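Local coordinates for mitogen-activated protein kinase kinase kinase 7 interacting protein 1 (Anopheles gambiae, PDB 2IRM) that probably acts as an adapter that associates with the kinase TAK1 and triggers its autophosphorylation, and contains a PP2C-type phosphatase domain, at residues 196-208 with 217-229. Sequence-based numbering, arbitrary orientation.
Sequences DHNLLNAEEAARL and NFEGVPLYSTRCI
H197 and R227 lie nearly parallel: the guanidinium plane is turned only 10° from the imidazole, CD of R227 sits over the ring centre, 3.5 Å from the centroid of H197, and CD2 of H197 lies over one face of the guanidinium, offset toward its rim. Arginine suits this place because its long chain, extended from CG to NE, offers both aliphatic carbons for a CH-pi contact and a flat charged end. At the edge of that end, NH2 of R227 gives a hydrogen bond to OE1 of E204 (3.0 Å), coming from above the carboxylate plane, while NH1 is taken by the carbonyl of E255 and ND1 of H197 by the backbone N of G173. R207, one helical turn after E204, grips the same carboxylate side-on, NE to OE1 and NH2 to OE2 (2.7 Å), nearly in its own guanidinium plane, while its NH1 bonds to the carbonyl of P251; the two arginines reach OE1 from opposite faces, and the single carboxylate probably offsets part of their charge. In this PP2C-type domain the network joins the first turns of helix 202-209 to the loop that returns from it toward strand 229-230, beside strand 166-172. T226, next to R227 on this loop, faces E204: OG1, set between backbone N and carbonyl carbon (chi1 55°), is modelled doubtfully close to OE2, and its backbone N bonds to O of H197 (2.7 Å, 165°). The same rotation sends the methyl CG2 to CD1 of L208 (3.8 Å) and CD1 of L199, threonine offering one polar and one apolar branch. Farther along, the F218 ring receives CD2 of L199 over one face, 3.6 Å above the plane and offset toward the rim, while CD1 of L208 approaches CZ obliquely, leucine methyls suiting a phenyl ring.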
loop_
_atom_site.group_PDB
_atom_site.type_symbol
_atom_site.label_atom_id
_atom_site.label_comp_id
_atom_site.label_asym_id
_atom_site.label_seq_id
_atom_site.Cartn_x
_atom_site.Cartn_y
_atom_site.Cartn_z
ATOM N N ASP A 196 -1.516 -8.069 5.356
ATOM C CA ASP A 196 -0.239 -7.808 4.702
ATOM C C ASP A 196 0.076 -8.895 3.706
ATOM O O ASP A 196 0.163 -10.075 4.070
ATOM C CB ASP A 196 0.864 -7.720 5.735
ATOM C CG ASP A 196 0.642 -6.587 6.704
ATOM O OD1 ASP A 196 0.433 -5.438 6.232
ATOM O OD2 ASP A 196 0.666 -6.843 7.931
ATOM N N HIS A 197 0.209 -8.507 2.442
ATOM C CA HIS A 197 0.579 -9.463 1.414
ATOM C C HIS A 197 2.045 -9.308 1.078
ATOM O O HIS A 197 2.388 -8.870 -0.018
ATOM C CB HIS A 197 -0.291 -9.318 0.172
ATOM C CG HIS A 197 -1.732 -9.650 0.406
ATOM N ND1 HIS A 197 -2.760 -8.832 -0.011
ATOM C CD2 HIS A 197 -2.315 -10.702 1.027
ATOM C CE1 HIS A 197 -3.917 -9.371 0.336
ATOM N NE2 HIS A 197 -3.675 -10.509 0.966
ATOM N N ASN A 198 2.892 -9.685 2.040
ATOM C CA ASN A 198 4.348 -9.672 1.923
ATOM C C ASN A 198 4.991 -10.627 2.926
ATOM O O ASN A 198 4.295 -11.370 3.623
ATOM C CB ASN A 198 4.877 -8.273 2.166
ATOM C CG ASN A 198 4.320 -7.666 3.419
ATOM O OD1 ASN A 198 3.813 -6.543 3.396
ATOM N ND2 ASN A 198 4.390 -8.401 4.526
ATOM N N LEU A 199 6.316 -10.596 3.029
ATOM C CA LEU A 199 6.990 -11.569 3.877
ATOM C C LEU A 199 6.830 -11.335 5.381
ATOM O O LEU A 199 7.227 -12.178 6.182
ATOM C CB LEU A 199 8.456 -11.683 3.486
ATOM C CG LEU A 199 8.812 -12.837 2.557
ATOM C CD1 LEU A 199 7.611 -13.346 1.788
ATOM C CD2 LEU A 199 9.934 -12.437 1.615
ATOM N N LEU A 200 6.245 -10.203 5.767
ATOM C CA LEU A 200 5.877 -9.984 7.164
ATOM C C LEU A 200 4.772 -10.937 7.590
ATOM O O LEU A 200 4.535 -11.101 8.781
ATOM C CB LEU A 200 5.357 -8.568 7.403
ATOM C CG LEU A 200 6.211 -7.325 7.183
ATOM C CD1 LEU A 200 5.337 -6.087 7.302
ATOM C CD2 LEU A 200 7.328 -7.278 8.180
ATOM N N ASN A 201 4.088 -11.539 6.618
ATOM C CA ASN A 201 2.973 -12.437 6.882
ATOM C C ASN A 201 3.321 -13.899 6.594
ATOM O O ASN A 201 3.420 -14.320 5.435
ATOM C CB ASN A 201 1.764 -11.962 6.075
ATOM C CG ASN A 201 0.601 -12.933 6.091
ATOM O OD1 ASN A 201 -0.275 -12.845 5.232
ATOM N ND2 ASN A 201 0.570 -13.847 7.062
ATOM N N ALA A 202 3.497 -14.667 7.667
ATOM C CA ALA A 202 3.962 -16.054 7.584
ATOM C C ALA A 202 3.225 -16.874 6.528
ATOM O O ALA A 202 3.844 -17.659 5.804
ATOM C CB ALA A 202 3.874 -16.733 8.942
ATOM N N GLU A 203 1.909 -16.682 6.434
ATOM C CA GLU A 203 1.094 -17.382 5.443
ATOM C C GLU A 203 1.657 -17.101 4.052
ATOM O O GLU A 203 1.799 -18.020 3.235
ATOM C CB GLU A 203 -0.365 -16.938 5.512
ATOM C CG GLU A 203 -0.823 -16.457 6.873
ATOM C CD GLU A 203 -1.789 -17.409 7.542
ATOM O OE1 GLU A 203 -1.340 -18.477 8.036
ATOM O OE2 GLU A 203 -3.001 -17.066 7.587
ATOM N N GLU A 204 1.998 -15.841 3.787
ATOM C CA GLU A 204 2.646 -15.513 2.523
ATOM C C GLU A 204 4.032 -16.151 2.422
ATOM O O GLU A 204 4.379 -16.707 1.377
ATOM C CB GLU A 204 2.679 -14.007 2.269
ATOM C CG GLU A 204 1.347 -13.443 1.840
ATOM C CD GLU A 204 0.843 -14.044 0.531
ATOM O OE1 GLU A 204 0.075 -15.044 0.545
ATOM O OE2 GLU A 204 1.213 -13.517 -0.528
ATOM N N ALA A 205 4.808 -16.119 3.503
ATOM C CA ALA A 205 6.103 -16.802 3.483
ATOM C C ALA A 205 5.917 -18.274 3.102
ATOM O O ALA A 205 6.598 -18.785 2.197
ATOM C CB ALA A 205 6.816 -16.667 4.804
ATOM N N ALA A 206 4.964 -18.932 3.762
ATOM C CA ALA A 206 4.676 -20.342 3.516
ATOM C C ALA A 206 4.165 -20.604 2.108
ATOM O O ALA A 206 4.375 -21.686 1.576
ATOM C CB ALA A 206 3.688 -20.858 4.517
ATOM N N ARG A 207 3.478 -19.629 1.515
ATOM C CA ARG A 207 3.002 -19.773 0.134
ATOM C C ARG A 207 4.192 -19.866 -0.800
ATOM O O ARG A 207 4.188 -20.662 -1.738
ATOM C CB ARG A 207 2.115 -18.604 -0.297
ATOM C CG ARG A 207 0.974 -19.056 -1.149
ATOM C CD ARG A 207 0.344 -18.013 -2.071
ATOM N NE ARG A 207 0.830 -16.647 -1.952
ATOM C CZ ARG A 207 1.528 -16.046 -2.913
ATOM N NH1 ARG A 207 1.809 -16.707 -4.030
ATOM N NH2 ARG A 207 1.944 -14.791 -2.773
ATOM N N LEU A 208 5.211 -19.053 -0.509
ATOM C CA LEU A 208 6.389 -18.944 -1.347
ATOM C C LEU A 208 7.280 -20.162 -1.165
ATOM O O LEU A 208 7.656 -20.817 -2.135
ATOM C CB LEU A 208 7.126 -17.651 -1.047
ATOM C CG LEU A 208 6.391 -16.361 -1.461
ATOM C CD1 LEU A 208 7.183 -15.129 -1.088
ATOM C CD2 LEU A 208 6.077 -16.293 -2.943
ATOM N N ASN A 217 16.242 -15.520 -1.617
ATOM C CA ASN A 217 15.838 -14.966 -2.906
ATOM C C ASN A 217 15.393 -13.509 -2.804
ATOM O O ASN A 217 15.333 -12.807 -3.813
ATOM C CB ASN A 217 14.731 -15.817 -3.540
ATOM C CG ASN A 217 15.211 -17.201 -3.920
ATOM O OD1 ASN A 217 16.297 -17.351 -4.463
ATOM N ND2 ASN A 217 14.407 -18.220 -3.635
ATOM N N PHE A 218 15.098 -13.058 -1.586
ATOM C CA PHE A 218 14.599 -11.696 -1.375
ATOM C C PHE A 218 15.572 -10.741 -0.654
ATOM O O PHE A 218 15.163 -9.675 -0.191
ATOM C CB PHE A 218 13.240 -11.726 -0.661
ATOM C CG PHE A 218 12.164 -12.422 -1.436
ATOM C CD1 PHE A 218 11.892 -13.768 -1.218
ATOM C CD2 PHE A 218 11.419 -11.737 -2.388
ATOM C CE1 PHE A 218 10.896 -14.422 -1.934
ATOM C CE2 PHE A 218 10.431 -12.382 -3.112
ATOM C CZ PHE A 218 10.170 -13.734 -2.883
ATOM N N GLU A 219 16.849 -11.113 -0.567
ATOM C CA GLU A 219 17.881 -10.203 -0.045
ATOM C C GLU A 219 17.993 -9.013 -0.977
ATOM O O GLU A 219 17.850 -9.153 -2.190
ATOM C CB GLU A 219 19.249 -10.889 0.065
ATOM C CG GLU A 219 19.314 -12.019 1.092
ATOM C CD GLU A 219 20.743 -12.379 1.498
ATOM O OE1 GLU A 219 21.634 -11.494 1.444
ATOM O OE2 GLU A 219 20.979 -13.549 1.890
ATOM N N GLY A 220 18.221 -7.833 -0.418
ATOM C CA GLY A 220 18.433 -6.650 -1.243
ATOM C C GLY A 220 17.173 -6.067 -1.852
ATOM O O GLY A 220 17.164 -4.896 -2.232
ATOM N N VAL A 221 16.116 -6.870 -1.964
ATOM C CA VAL A 221 14.813 -6.361 -2.405
ATOM C C VAL A 221 13.962 -5.905 -1.214
ATOM O O VAL A 221 13.489 -6.727 -0.436
ATOM C CB VAL A 221 14.058 -7.318 -3.436
ATOM C CG1 VAL A 221 14.627 -8.723 -3.446
ATOM C CG2 VAL A 221 12.555 -7.327 -3.227
ATOM N N PRO A 222 13.763 -4.575 -1.092
ATOM C CA PRO A 222 13.173 -3.897 0.073
ATOM C C PRO A 222 12.042 -4.656 0.782
ATOM O O PRO A 222 12.314 -5.324 1.779
ATOM C CB PRO A 222 12.693 -2.556 -0.509
ATOM C CG PRO A 222 13.719 -2.245 -1.567
ATOM C CD PRO A 222 14.108 -3.603 -2.157
ATOM N N LEU A 223 10.819 -4.548 0.274
ATOM C CA LEU A 223 9.651 -5.086 0.962
ATOM C C LEU A 223 8.664 -5.696 -0.028
ATOM O O LEU A 223 7.503 -5.290 -0.092
ATOM C CB LEU A 223 8.965 -3.995 1.785
ATOM C CG LEU A 223 8.137 -4.468 2.981
ATOM C CD1 LEU A 223 6.841 -3.678 3.085
ATOM C CD2 LEU A 223 7.853 -5.959 2.884
ATOM N N TYR A 224 9.133 -6.673 -0.797
ATOM C CA TYR A 224 8.399 -7.155 -1.957
ATOM C C TYR A 224 6.985 -7.598 -1.593
ATOM O O TYR A 224 6.790 -8.483 -0.758
ATOM C CB TYR A 224 9.158 -8.303 -2.591
ATOM C CG TYR A 224 8.780 -8.561 -4.005
ATOM C CD1 TYR A 224 9.232 -7.728 -5.018
ATOM C CD2 TYR A 224 7.988 -9.651 -4.343
ATOM C CE1 TYR A 224 8.897 -7.957 -6.333
ATOM C CE2 TYR A 224 7.644 -9.896 -5.662
ATOM C CZ TYR A 224 8.102 -9.040 -6.647
ATOM O OH TYR A 224 7.775 -9.256 -7.960
ATOM N N SER A 225 5.995 -6.949 -2.194
ATOM C CA SER A 225 4.631 -7.346 -1.991
ATOM C C SER A 225 4.438 -8.597 -2.821
ATOM O O SER A 225 4.879 -8.669 -3.964
ATOM C CB SER A 225 3.670 -6.241 -2.416
ATOM O OG SER A 225 3.754 -6.020 -3.803
ATOM N N THR A 226 3.785 -9.582 -2.230
ATOM C CA THR A 226 3.626 -10.894 -2.823
ATOM C C THR A 226 2.253 -11.000 -3.473
ATOM O O THR A 226 1.869 -12.058 -3.991
ATOM C CB THR A 226 3.746 -11.945 -1.729
ATOM O OG1 THR A 226 2.804 -11.632 -0.704
ATOM C CG2 THR A 226 5.134 -11.920 -1.117
ATOM N N ARG A 227 1.501 -9.907 -3.393
ATOM C CA ARG A 227 0.251 -9.728 -4.129
ATOM C C ARG A 227 0.189 -8.255 -4.462
ATOM O O ARG A 227 0.743 -7.434 -3.729
ATOM C CB ARG A 227 -0.966 -10.104 -3.283
ATOM C CG ARG A 227 -1.106 -11.570 -2.989
ATOM C CD ARG A 227 -2.362 -11.868 -2.211
ATOM N NE ARG A 227 -2.176 -13.063 -1.394
ATOM C CZ ARG A 227 -3.140 -13.702 -0.736
ATOM N NH1 ARG A 227 -4.399 -13.284 -0.781
ATOM N NH2 ARG A 227 -2.842 -14.778 -0.023
ATOM N N CYS A 228 -0.460 -7.920 -5.572
ATOM C CA CYS A 228 -0.589 -6.523 -6.018
ATOM C C CYS A 228 -1.331 -6.428 -7.349
ATOM O O CYS A 228 -1.654 -7.441 -7.978
ATOM C CB CYS A 228 0.780 -5.835 -6.144
ATOM S SG CYS A 228 1.817 -6.503 -7.470
ATOM N N ILE A 229 -1.603 -5.203 -7.768
ATOM C CA ILE A 229 -2.238 -4.976 -9.042
ATOM C C ILE A 229 -1.140 -4.930 -10.094
ATOM O O ILE A 229 -0.115 -4.272 -9.892
ATOM C CB ILE A 229 -3.042 -3.664 -9.019
ATOM C CG1 ILE A 229 -4.280 -3.836 -8.144
ATOM C CG2 ILE A 229 -3.437 -3.239 -10.430
ATOM C CD1 ILE A 229 -4.613 -2.636 -7.321
#